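Local coordinates for protein putative aspartyl-tRNA synthetase (Leishmania major, PDB 6OD8) that probably catalyses the ATP-dependent attachment of L-aspartate to tRNA(Asp), as a class II aminoacyl-tRNA synthetase, at residues L334-Y337 / I338-L342; Q229-R232 / Q233-D237; L530-V533 / V534-Y537. All coordinates share one frame; numbering follows the deposited sequence.

All three contacts lie in the class II catalytic domain, each within one helix, and along the chain they come in the order contact 2, contact 1, contact 3. Helix 215-237 (contact 2) and helix 325-342 (contact 1) lie side by side, with contact centres about 10 Å apart, and both touch the large mixed sheet. Helix 530-538 (contact 3) follows directly on strand 523-529 of that sheet. The centre of contact 3 is about 13 Å from that of contact 1, where Tyr537 packs on Phe339, and about 17 Å from that of contact 2; residues 530-537 and 229-237 do not touch. Contact 1 thus touches both of the others.

Contact 1: residues L334-Y337 / I338-L342; sequences LFNY and IFERL. With EDO (1,2-ethanediol), chain I.
Four backbone bonds of regular alpha-helical i to i+4 pattern join 334-337 to 338-342, the longest being Arg341 N to Tyr337 O at 3.2 Å. Tyr337 O also accepts a second bond from Arg341 NH1 (3.3 Å), and the two donors reach it from opposite faces of the carbonyl plane. The oxygen lies in the guanidinium plane, at its edge, so this rather long bond helps set the rotation of the group. Tyr337 CG lies anti to the backbone N (chi1 -180°), which swings the ring along the helix towards Arg341. The extended Arg341 chain lays its guanidinium flat on one ring face, planes 8° apart and centres 3.6 Å apart: a stacked cation-pi pair, with CD adding a CH-pi contact. C1 of an ethanediol, probably from the crystallisation liquor, lies over the rim of the opposite face. Glu340 OE2, 3.5 Å from Arg341 NH1 but well out of the guanidinium plane, interacts by charge alone. Helix 325-342 packs against the central sheet of the class II catalytic domain and beside helix 215-237, whose Phe234 meets Tyr337 edge-to-face. On the sheet side, Phe335 CD1 touches Phe339 CZ at 3.6 Å, their planes inclined at 46°. Leu334 CD1, reaching both sheet and helix 215-237, lies beside buried Ile338 CD1 (3.8 Å). Asn336 occupies a more polar border, where its OD1 accepts a hydrogen bond from Trp363.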
ATOM      1  N   LEU A 334     -17.434   1.569  -1.938  1.00 12.20           N
ATOM      2  CA  LEU A 334     -16.165   1.043  -1.433  1.00 13.92           C
ATOM      3  C   LEU A 334     -16.368   0.320  -0.106  1.00 17.72           C
ATOM      4  O   LEU A 334     -15.868  -0.795   0.099  1.00 13.68           O
ATOM      5  CB  LEU A 334     -15.158   2.195  -1.272  1.00 14.20           C
ATOM      6  CG  LEU A 334     -13.922   1.939  -0.426  1.00 14.60           C
ATOM      7  CD1 LEU A 334     -13.019   0.944  -1.139  1.00 12.62           C
ATOM      8  CD2 LEU A 334     -13.151   3.236  -0.154  1.00 18.48           C
ATOM      9  N   PHE A 335     -17.096   0.945   0.817  1.00 14.52           N
ATOM     10  CA  PHE A 335     -17.318   0.281   2.098  1.00 17.11           C
ATOM     11  C   PHE A 335     -18.179  -0.964   1.918  1.00 17.76           C
ATOM     12  O   PHE A 335     -17.931  -1.979   2.568  1.00 15.56           O
ATOM     13  CB  PHE A 335     -17.943   1.256   3.115  1.00 15.36           C
ATOM     14  CG  PHE A 335     -16.923   2.050   3.918  1.00 13.15           C
ATOM     15  CD1 PHE A 335     -16.301   1.487   5.026  1.00 20.24           C
ATOM     16  CD2 PHE A 335     -16.600   3.345   3.565  1.00 18.49           C
ATOM     17  CE1 PHE A 335     -15.358   2.203   5.759  1.00 25.04           C
ATOM     18  CE2 PHE A 335     -15.662   4.072   4.298  1.00 20.37           C
ATOM     19  CZ  PHE A 335     -15.054   3.505   5.400  1.00 21.05           C
ATOM     20  N   ASN A 336     -19.203  -0.899   1.052  1.00 13.64           N
ATOM     21  CA  ASN A 336     -20.018  -2.080   0.792  1.00 15.12           C
ATOM     22  C   ASN A 336     -19.148  -3.233   0.316  1.00 21.56           C
ATOM     23  O   ASN A 336     -19.258  -4.353   0.813  1.00 21.09           O
ATOM     24  CB  ASN A 336     -21.094  -1.763  -0.250  1.00 14.11           C
ATOM     25  CG  ASN A 336     -22.074  -2.899  -0.452  1.00 21.27           C
ATOM     26  OD1 ASN A 336     -22.648  -3.423   0.498  1.00 24.15           O
ATOM     27  ND2 ASN A 336     -22.277  -3.277  -1.696  1.00 22.89           N
ATOM     28  N   TYR A 337     -18.270  -2.959  -0.653  1.00 16.95           N
ATOM     29  CA  TYR A 337     -17.383  -3.980  -1.201  1.00 17.59           C
ATOM     30  C   TYR A 337     -16.531  -4.611  -0.107  1.00 18.24           C
ATOM     31  O   TYR A 337     -16.395  -5.839  -0.033  1.00 18.92           O
ATOM     32  CB  TYR A 337     -16.501  -3.319  -2.267  1.00 21.37           C
ATOM     33  CG  TYR A 337     -15.490  -4.198  -2.984  1.00 20.59           C
ATOM     34  CD1 TYR A 337     -15.783  -4.744  -4.231  1.00 26.21           C
ATOM     35  CD2 TYR A 337     -14.220  -4.414  -2.452  1.00 17.02           C
ATOM     36  CE1 TYR A 337     -14.840  -5.523  -4.924  1.00 25.50           C
ATOM     37  CE2 TYR A 337     -13.274  -5.198  -3.132  1.00 18.32           C
ATOM     38  CZ  TYR A 337     -13.594  -5.751  -4.366  1.00 29.09           C
ATOM     39  OH  TYR A 337     -12.660  -6.525  -5.054  1.00 27.77           O
ATOM     40  N   ILE A 338     -15.928  -3.774   0.739  1.00 15.59           N
ATOM     41  CA  ILE A 338     -15.050  -4.265   1.801  1.00 18.93           C
ATOM     42  C   ILE A 338     -15.834  -5.135   2.780  1.00 19.25           C
ATOM     43  O   ILE A 338     -15.437  -6.264   3.090  1.00 17.85           O
ATOM     44  CB  ILE A 338     -14.353  -3.084   2.503  1.00 16.67           C
ATOM     45  CG1 ILE A 338     -13.370  -2.412   1.536  1.00 14.03           C
ATOM     46  CG2 ILE A 338     -13.633  -3.521   3.791  1.00 16.32           C
ATOM     47  CD1 ILE A 338     -12.746  -1.114   2.053  1.00 12.60           C
ATOM     48  N   PHE A 339     -16.958  -4.622   3.278  1.00 16.96           N
ATOM     49  CA  PHE A 339     -17.734  -5.333   4.290  1.00 15.11           C
ATOM     50  C   PHE A 339     -18.256  -6.653   3.756  1.00 16.96           C
ATOM     51  O   PHE A 339     -18.288  -7.663   4.474  1.00 18.82           O
ATOM     52  CB  PHE A 339     -18.927  -4.463   4.743  1.00 14.96           C
ATOM     53  CG  PHE A 339     -18.541  -3.254   5.551  1.00 19.18           C
ATOM     54  CD1 PHE A 339     -17.388  -3.249   6.311  1.00 23.41           C
ATOM     55  CD2 PHE A 339     -19.369  -2.120   5.570  1.00 22.53           C
ATOM     56  CE1 PHE A 339     -17.046  -2.142   7.069  1.00 20.53           C
ATOM     57  CE2 PHE A 339     -19.045  -1.015   6.326  1.00 20.34           C
ATOM     58  CZ  PHE A 339     -17.868  -1.017   7.077  1.00 18.51           C
ATOM     59  N   GLU A 340     -18.706  -6.660   2.504  1.00 14.32           N
ATOM     60  CA  GLU A 340     -19.208  -7.900   1.919  1.00 16.31           C
ATOM     61  C   GLU A 340     -18.115  -8.958   1.816  1.00 19.50           C
ATOM     62  O   GLU A 340     -18.377 -10.147   2.034  1.00 20.06           O
ATOM     63  CB  GLU A 340     -19.816  -7.587   0.553  1.00 21.58           C
ATOM     64  CG  GLU A 340     -20.043  -8.746  -0.368  1.00 41.45           C
ATOM     65  CD  GLU A 340     -20.497  -8.270  -1.747  1.00 51.72           C
ATOM     66  OE1 GLU A 340     -21.283  -7.291  -1.807  1.00 35.64           O
ATOM     67  OE2 GLU A 340     -20.050  -8.858  -2.761  1.00 58.79           O
ATOM     68  N   ARG A 341     -16.884  -8.544   1.534  1.00 22.01           N
ATOM     69  CA  ARG A 341     -15.798  -9.513   1.426  1.00 17.19           C
ATOM     70  C   ARG A 341     -15.230  -9.891   2.796  1.00 20.07           C
ATOM     71  O   ARG A 341     -14.871 -11.054   3.020  1.00 19.49           O
ATOM     72  CB  ARG A 341     -14.723  -8.953   0.490  1.00 17.90           C
ATOM     73  CG  ARG A 341     -15.171  -9.173  -0.957  1.00 21.94           C
ATOM     74  CD  ARG A 341     -14.411  -8.394  -1.985  1.00 27.91           C
ATOM     75  NE  ARG A 341     -15.020  -8.631  -3.301  1.00 30.74           N
ATOM     76  CZ  ARG A 341     -16.203  -8.150  -3.689  1.00 36.84           C
ATOM     77  NH1 ARG A 341     -16.931  -7.385  -2.874  1.00 39.85           N
ATOM     78  NH2 ARG A 341     -16.667  -8.446  -4.899  1.00 30.51           N
ATOM     79  N   LEU A 342     -15.166  -8.941   3.735  1.00 20.55           N
ATOM     80  CA  LEU A 342     -14.720  -9.293   5.083  1.00 18.64           C
ATOM     81  C   LEU A 342     -15.621 -10.345   5.700  1.00 20.71           C
ATOM     82  O   LEU A 342     -15.148 -11.213   6.445  1.00 22.59           O
ATOM     83  CB  LEU A 342     -14.662  -8.062   5.984  1.00 13.80           C
ATOM     84  CG  LEU A 342     -13.538  -7.032   5.747  1.00 17.77           C
ATOM     85  CD1 LEU A 342     -13.727  -5.896   6.748  1.00 17.50           C
ATOM     86  CD2 LEU A 342     -12.092  -7.636   5.828  1.00 23.96           C
TER
HETATM   87  C1  EDO I 607     -16.792 -12.004  -2.109  1.00 58.44           C
HETATM   88  O1  EDO I 607     -17.010 -12.274  -3.498  1.00 63.47           O
HETATM   89  C2  EDO I 607     -18.129 -11.955  -1.381  1.00 55.20           C
HETATM   90  O2  EDO I 607     -19.090 -11.270  -2.189  1.00 52.37           O
HETATM   91  O   HOH W   1     -22.926  -6.365  -0.104  1.00 31.82           O

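Contact 2: residues Q229-R232 / Q233-D237; sequences QYFR and QFLID
Phe231 and Leu235, one helical turn apart, meet through a single methyl: Leu235 CD1 stands over one face of the Phe231 ring, 3.6 Å from its centroid and 16° off the normal, a CH-pi contact. The methyl is shifted towards the far rim, with CZ closest at 3.4 Å. Different first torsions bring this about. The ring of Phe231 leaves with CG anti to the backbone N (chi1 174°), whereas CG of Leu235 is anti to its own carbonyl carbon and leans back along the helix. Both are buried against strands 289-297 and 310-319, where apolar groups suit the interface between helix and sheet. Helix 215-237 and the short strand 241-242 that follows it correspond to motif 1 of class II synthetases, the element through which two subunits pair. Arg232 faces that interface: in one of its two modelled conformers the chain bends at chi3 and NH1 forms a salt bridge to Glu242 of the second subunit, a link the other conformer may not share. Ile236, whose CG1 lies 3.2 Å from Arg232 O, packs on Gln229 of that subunit. Gln233 bends at chi2 (53°), turning its amide along the helix so that NE2 donates to Asp237 OD1 (2.8 Å). The oxygen lies in the amide plane, yet the donor comes from above the carboxylate plane. In the backbone, Ile236 N to Arg232 O is short (2.8 Å) and nearly straight, while Leu235 N to Phe231 O is weak.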
ATOM      1  N   GLN A 229      -6.314  -4.957   1.209  1.00 12.84           N
ATOM      2  CA  GLN A 229      -6.490  -5.644  -0.067  1.00 13.13           C
ATOM      3  C   GLN A 229      -7.781  -5.235  -0.776  1.00 19.22           C
ATOM      4  O   GLN A 229      -7.776  -4.934  -1.981  1.00 14.08           O
ATOM      5  CB  GLN A 229      -6.483  -7.143   0.182  1.00 11.29           C
ATOM      6  CG  GLN A 229      -6.751  -7.952  -1.047  1.00 12.33           C
ATOM      7  CD  GLN A 229      -6.760  -9.442  -0.739  1.00 17.25           C
ATOM      8  OE1 GLN A 229      -6.262  -9.874   0.306  1.00 17.46           O
ATOM      9  NE2 GLN A 229      -7.339 -10.227  -1.637  1.00 17.52           N
ATOM     10  N   TYR A 230      -8.913  -5.262  -0.055  1.00 16.97           N
ATOM     11  CA  TYR A 230     -10.191  -4.966  -0.702  1.00 15.37           C
ATOM     12  C   TYR A 230     -10.352  -3.475  -0.970  1.00 14.13           C
ATOM     13  O   TYR A 230     -10.945  -3.090  -1.985  1.00 16.42           O
ATOM     14  CB  TYR A 230     -11.345  -5.505   0.153  1.00 13.59           C
ATOM     15  CG  TYR A 230     -11.249  -7.003   0.350  1.00 14.51           C
ATOM     16  CD1 TYR A 230     -10.865  -7.834  -0.706  1.00 18.32           C
ATOM     17  CD2 TYR A 230     -11.546  -7.595   1.589  1.00 19.60           C
ATOM     18  CE1 TYR A 230     -10.768  -9.207  -0.539  1.00 23.42           C
ATOM     19  CE2 TYR A 230     -11.469  -8.975   1.753  1.00 20.76           C
ATOM     20  CZ  TYR A 230     -11.075  -9.765   0.687  1.00 23.87           C
ATOM     21  OH  TYR A 230     -10.981 -11.125   0.831  1.00 22.28           O
ATOM     22  N   PHE A 231      -9.816  -2.624  -0.098  1.00 13.12           N
ATOM     23  CA  PHE A 231      -9.749  -1.186  -0.406  1.00 13.02           C
ATOM     24  C   PHE A 231      -9.082  -0.942  -1.760  1.00 16.55           C
ATOM     25  O   PHE A 231      -9.646  -0.278  -2.644  1.00 13.58           O
ATOM     26  CB  PHE A 231      -8.983  -0.460   0.713  1.00 10.06           C
ATOM     27  CG  PHE A 231      -8.711   1.013   0.443  1.00 14.81           C
ATOM     28  CD1 PHE A 231      -9.672   1.972   0.753  1.00 15.04           C
ATOM     29  CD2 PHE A 231      -7.480   1.440  -0.077  1.00 19.24           C
ATOM     30  CE1 PHE A 231      -9.429   3.346   0.526  1.00 12.50           C
ATOM     31  CE2 PHE A 231      -7.223   2.794  -0.319  1.00 13.74           C
ATOM     32  CZ  PHE A 231      -8.227   3.770  -0.004  1.00 11.55           C
ATOM     33  N   ARG A 232      -7.868  -1.472  -1.944  1.00 12.60           N
ATOM     34  CA  ARG A 232      -7.146  -1.232  -3.194  0.52 12.90           C
ATOM     35  C   ARG A 232      -7.837  -1.896  -4.381  1.00 15.11           C
ATOM     36  O   ARG A 232      -7.916  -1.316  -5.474  1.00 13.39           O
ATOM     37  CB  ARG A 232      -5.711  -1.735  -3.085  0.52 10.69           C
ATOM     38  CG  ARG A 232      -4.812  -0.962  -2.137  0.52 11.07           C
ATOM     39  CD  ARG A 232      -3.373  -1.442  -2.321  0.52 14.30           C
ATOM     40  NE  ARG A 232      -3.304  -2.901  -2.229  0.52 14.57           N
ATOM     41  CZ  ARG A 232      -3.202  -3.580  -1.089  0.52 18.90           C
ATOM     42  NH1 ARG A 232      -3.122  -2.931   0.068  0.52 15.88           N
ATOM     43  NH2 ARG A 232      -3.148  -4.912  -1.107  0.52 16.49           N
ATOM     44  N   GLN A 233      -8.347  -3.111  -4.203  1.00 13.31           N
ATOM     45  CA  GLN A 233      -8.910  -3.790  -5.372  1.00 15.38           C
ATOM     46  C   GLN A 233     -10.156  -3.090  -5.883  1.00 16.22           C
ATOM     47  O   GLN A 233     -10.355  -2.987  -7.097  1.00 16.25           O
ATOM     48  CB  GLN A 233      -9.226  -5.254  -5.072  1.00 15.58           C
ATOM     49  CG  GLN A 233      -9.495  -6.030  -6.353  1.00 20.01           C
ATOM     50  CD  GLN A 233      -8.367  -5.883  -7.386  1.00 30.22           C
ATOM     51  OE1 GLN A 233      -7.201  -6.181  -7.100  1.00 24.69           O
ATOM     52  NE2 GLN A 233      -8.713  -5.418  -8.591  1.00 25.29           N
ATOM     53  N   PHE A 234     -11.029  -2.638  -4.983  1.00 16.34           N
ATOM     54  CA  PHE A 234     -12.189  -1.869  -5.429  1.00 15.40           C
ATOM     55  C   PHE A 234     -11.761  -0.686  -6.284  1.00 16.36           C
ATOM     56  O   PHE A 234     -12.335  -0.428  -7.348  1.00 17.17           O
ATOM     57  CB  PHE A 234     -13.005  -1.368  -4.239  1.00 13.07           C
ATOM     58  CG  PHE A 234     -14.176  -0.491  -4.648  1.00 15.19           C
ATOM     59  CD1 PHE A 234     -15.386  -1.069  -5.032  1.00 18.96           C
ATOM     60  CD2 PHE A 234     -14.056   0.895  -4.689  1.00 16.11           C
ATOM     61  CE1 PHE A 234     -16.476  -0.272  -5.438  1.00 22.88           C
ATOM     62  CE2 PHE A 234     -15.133   1.697  -5.096  1.00 18.61           C
ATOM     63  CZ  PHE A 234     -16.343   1.119  -5.464  1.00 20.61           C
ATOM     64  N   LEU A 235     -10.765   0.065  -5.814  1.00 13.85           N
ATOM     65  CA  LEU A 235     -10.414   1.320  -6.473  1.00 10.89           C
ATOM     66  C   LEU A 235      -9.639   1.081  -7.766  1.00 14.82           C
ATOM     67  O   LEU A 235      -9.837   1.787  -8.762  1.00 16.17           O
ATOM     68  CB  LEU A 235      -9.608   2.181  -5.485  1.00 11.59           C
ATOM     69  CG  LEU A 235     -10.435   2.566  -4.241  1.00 13.11           C
ATOM     70  CD1 LEU A 235      -9.487   3.053  -3.122  1.00 16.12           C
ATOM     71  CD2 LEU A 235     -11.486   3.623  -4.571  1.00 16.21           C
ATOM     72  N   ILE A 236      -8.743   0.097  -7.768  1.00 13.12           N
ATOM     73  CA  ILE A 236      -8.104  -0.329  -9.016  1.00 16.84           C
ATOM     74  C   ILE A 236      -9.150  -0.714 -10.055  1.00 19.53           C
ATOM     75  O   ILE A 236      -9.030  -0.353 -11.230  1.00 17.50           O
ATOM     76  CB  ILE A 236      -7.123  -1.495  -8.739  1.00 17.76           C
ATOM     77  CG1 ILE A 236      -5.902  -1.000  -7.974  1.00 17.91           C
ATOM     78  CG2 ILE A 236      -6.710  -2.207 -10.045  1.00 16.38           C
ATOM     79  CD1 ILE A 236      -5.109  -2.134  -7.309  1.00 14.45           C
ATOM     80  N   ASP A 237     -10.175  -1.482  -9.645  1.00 14.81           N
ATOM     81  CA  ASP A 237     -11.267  -1.863 -10.540  1.00 18.90           C
ATOM     82  C   ASP A 237     -11.955  -0.647 -11.135  1.00 18.15           C
ATOM     83  O   ASP A 237     -12.478  -0.717 -12.250  1.00 19.45           O
ATOM     84  CB  ASP A 237     -12.342  -2.682  -9.801  1.00 20.96           C
ATOM     85  CG  ASP A 237     -11.968  -4.136  -9.582  1.00 29.54           C
ATOM     86  OD1 ASP A 237     -10.933  -4.600 -10.102  1.00 23.67           O
ATOM     87  OD2 ASP A 237     -12.738  -4.813  -8.857  1.00 38.12           O
TER

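Contact 3: residues L530-V533 / V534-Y537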
ATOM      1  N   LEU A 530      -7.004   3.050   9.000  1.00 14.57           N
ATOM      2  CA  LEU A 530      -7.053   1.599   8.814  1.00 15.78           C
ATOM      3  C   LEU A 530      -7.281   0.871  10.139  1.00 17.33           C
ATOM      4  O   LEU A 530      -8.170   0.020  10.245  1.00 13.74           O
ATOM      5  CB  LEU A 530      -5.751   1.118   8.157  1.00 11.34           C
ATOM      6  CG  LEU A 530      -5.534  -0.406   8.193  1.00 13.74           C
ATOM      7  CD1 LEU A 530      -6.554  -1.081   7.326  1.00 12.50           C
ATOM      8  CD2 LEU A 530      -4.095  -0.748   7.733  1.00 11.47           C
ATOM      9  N   GLU A 531      -6.451   1.169  11.144  1.00 12.77           N
ATOM     10  CA  GLU A 531      -6.610   0.552  12.456  1.00 13.92           C
ATOM     11  C   GLU A 531      -7.990   0.850  13.038  1.00 18.03           C
ATOM     12  O   GLU A 531      -8.611  -0.026  13.646  1.00 14.23           O
ATOM     13  CB  GLU A 531      -5.511   1.049  13.395  1.00 15.92           C
ATOM     14  CG  GLU A 531      -4.096   0.768  12.867  1.00 19.90           C
ATOM     15  CD  GLU A 531      -3.531   1.889  11.986  1.00 20.29           C
ATOM     16  OE1 GLU A 531      -4.305   2.723  11.453  1.00 20.68           O
ATOM     17  OE2 GLU A 531      -2.296   1.937  11.867  1.00 19.29           O
ATOM     18  N   ARG A 532      -8.485   2.082  12.866  1.00 15.32           N
ATOM     19  CA  ARG A 532      -9.804   2.413  13.426  1.00 17.49           C
ATOM     20  C   ARG A 532     -10.926   1.666  12.710  1.00 20.81           C
ATOM     21  O   ARG A 532     -11.893   1.235  13.341  1.00 16.51           O
ATOM     22  CB  ARG A 532     -10.062   3.925  13.364  1.00 19.83           C
ATOM     23  CG  ARG A 532      -9.384   4.709  14.469  1.00 32.34           C
ATOM     24  CD  ARG A 532     -10.114   4.529  15.793  1.00 39.04           C
ATOM     25  NE  ARG A 532     -11.250   5.446  15.922  1.00 40.81           N
ATOM     26  CZ  ARG A 532     -12.232   5.307  16.810  1.00 40.42           C
ATOM     27  NH1 ARG A 532     -12.246   4.272  17.646  1.00 35.33           N
ATOM     28  NH2 ARG A 532     -13.213   6.198  16.848  1.00 45.73           N
ATOM     29  N   VAL A 533     -10.826   1.488  11.397  1.00 18.07           N
ATOM     30  CA  VAL A 533     -11.889   0.743  10.743  1.00 19.10           C
ATOM     31  C   VAL A 533     -11.889  -0.715  11.205  1.00 17.33           C
ATOM     32  O   VAL A 533     -12.954  -1.280  11.460  1.00 17.11           O
ATOM     33  CB  VAL A 533     -11.823   0.919   9.207  1.00 23.68           C
ATOM     34  CG1 VAL A 533     -10.837  -0.015   8.548  1.00 20.75           C
ATOM     35  CG2 VAL A 533     -13.221   0.746   8.608  1.00 32.12           C
ATOM     36  N   VAL A 534     -10.709  -1.326  11.396  1.00 15.78           N
ATOM     37  CA  VAL A 534     -10.668  -2.702  11.909  1.00 15.71           C
ATOM     38  C   VAL A 534     -11.233  -2.743  13.319  1.00 14.42           C
ATOM     39  O   VAL A 534     -12.024  -3.628  13.665  1.00 16.53           O
ATOM     40  CB  VAL A 534      -9.230  -3.278  11.860  1.00 15.38           C
ATOM     41  CG1 VAL A 534      -9.164  -4.643  12.590  1.00 15.31           C
ATOM     42  CG2 VAL A 534      -8.758  -3.423  10.440  1.00 12.70           C
ATOM     43  N   MET A 535     -10.864  -1.757  14.140  1.00 15.97           N
ATOM     44  CA  MET A 535     -11.338  -1.707  15.520  1.00 17.34           C
ATOM     45  C   MET A 535     -12.858  -1.573  15.576  1.00 21.76           C
ATOM     46  O   MET A 535     -13.533  -2.321  16.293  1.00 21.24           O
ATOM     47  CB  MET A 535     -10.659  -0.542  16.244  1.00 15.77           C
ATOM     48  CG  MET A 535     -11.278  -0.206  17.604  1.00 22.88           C
ATOM     49  SD  MET A 535     -10.546   1.295  18.265  1.00 20.53           S
ATOM     50  CE  MET A 535     -11.231   1.337  19.902  1.00 23.59           C
ATOM     51  N   LEU A 536     -13.422  -0.630  14.813  1.00 16.77           N
ATOM     52  CA  LEU A 536     -14.874  -0.424  14.897  1.00 18.97           C
ATOM     53  C   LEU A 536     -15.638  -1.578  14.249  1.00 20.51           C
ATOM     54  O   LEU A 536     -16.677  -2.004  14.763  1.00 23.41           O
ATOM     55  CB  LEU A 536     -15.258   0.915  14.256  1.00 15.67           C
ATOM     56  CG  LEU A 536     -14.761   2.125  15.069  1.00 15.97           C
ATOM     57  CD1 LEU A 536     -14.767   3.397  14.234  1.00 20.19           C
ATOM     58  CD2 LEU A 536     -15.607   2.290  16.339  1.00 19.16           C
ATOM     59  N   TYR A 537     -15.136  -2.098  13.129  1.00 21.90           N
ATOM     60  CA  TYR A 537     -15.757  -3.264  12.497  1.00 19.76           C
ATOM     61  C   TYR A 537     -15.877  -4.438  13.466  1.00 21.76           C
ATOM     62  O   TYR A 537     -16.911  -5.114  13.527  1.00 22.53           O
ATOM     63  CB  TYR A 537     -14.931  -3.683  11.277  1.00 21.02           C
ATOM     64  CG  TYR A 537     -15.471  -4.902  10.580  1.00 21.26           C
ATOM     65  CD1 TYR A 537     -16.551  -4.800   9.696  1.00 17.31           C
ATOM     66  CD2 TYR A 537     -14.893  -6.161  10.778  1.00 15.25           C
ATOM     67  CE1 TYR A 537     -17.050  -5.927   9.032  1.00 17.89           C
ATOM     68  CE2 TYR A 537     -15.387  -7.281  10.132  1.00 18.26           C
ATOM     69  CZ  TYR A 537     -16.458  -7.167   9.263  1.00 18.31           C
ATOM     70  OH  TYR A 537     -16.939  -8.299   8.637  1.00 18.90           O
TER
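Val534, Met535, Leu536 and Tyr537 each donate a backbone hydrogen bond to the residue four earlier, the shortest being Leu536 N to Arg532 O at 2.8 Å. The polar side-chain contacts centre on Arg532. Its chain bends at chi2 and chi3, curling the guanidinium forward over the next turn, where NH1 makes a weak bond to Met535 SD (3.5 Å). The sulfur lies at the guanidinium edge, near its plane, placed there by the fully extended methionine chain. Leu536 CD1 stands over one face, 4.1 Å from Arg532 CZ, so the flat cation has an apolar methyl over one face and a soft acceptor at its edge. Its firmer partner is Glu480, a salt bridge through NH2. Glu531 OE1 accepts from Val312 N, tying the helix start to strand 310-319. Apolar contacts are looser: Leu530 CD1 and Val534 CG2 are 4.5 Å apart, and both Leu530 and Val533 pack on helix 215-237. A glycine-rich strand, 523-529, running straight into a helix that opens Leu-Glu-Arg is motif 3 of class II synthetases, whose arginine contacts ATP in relatives; Arg532 holds that position.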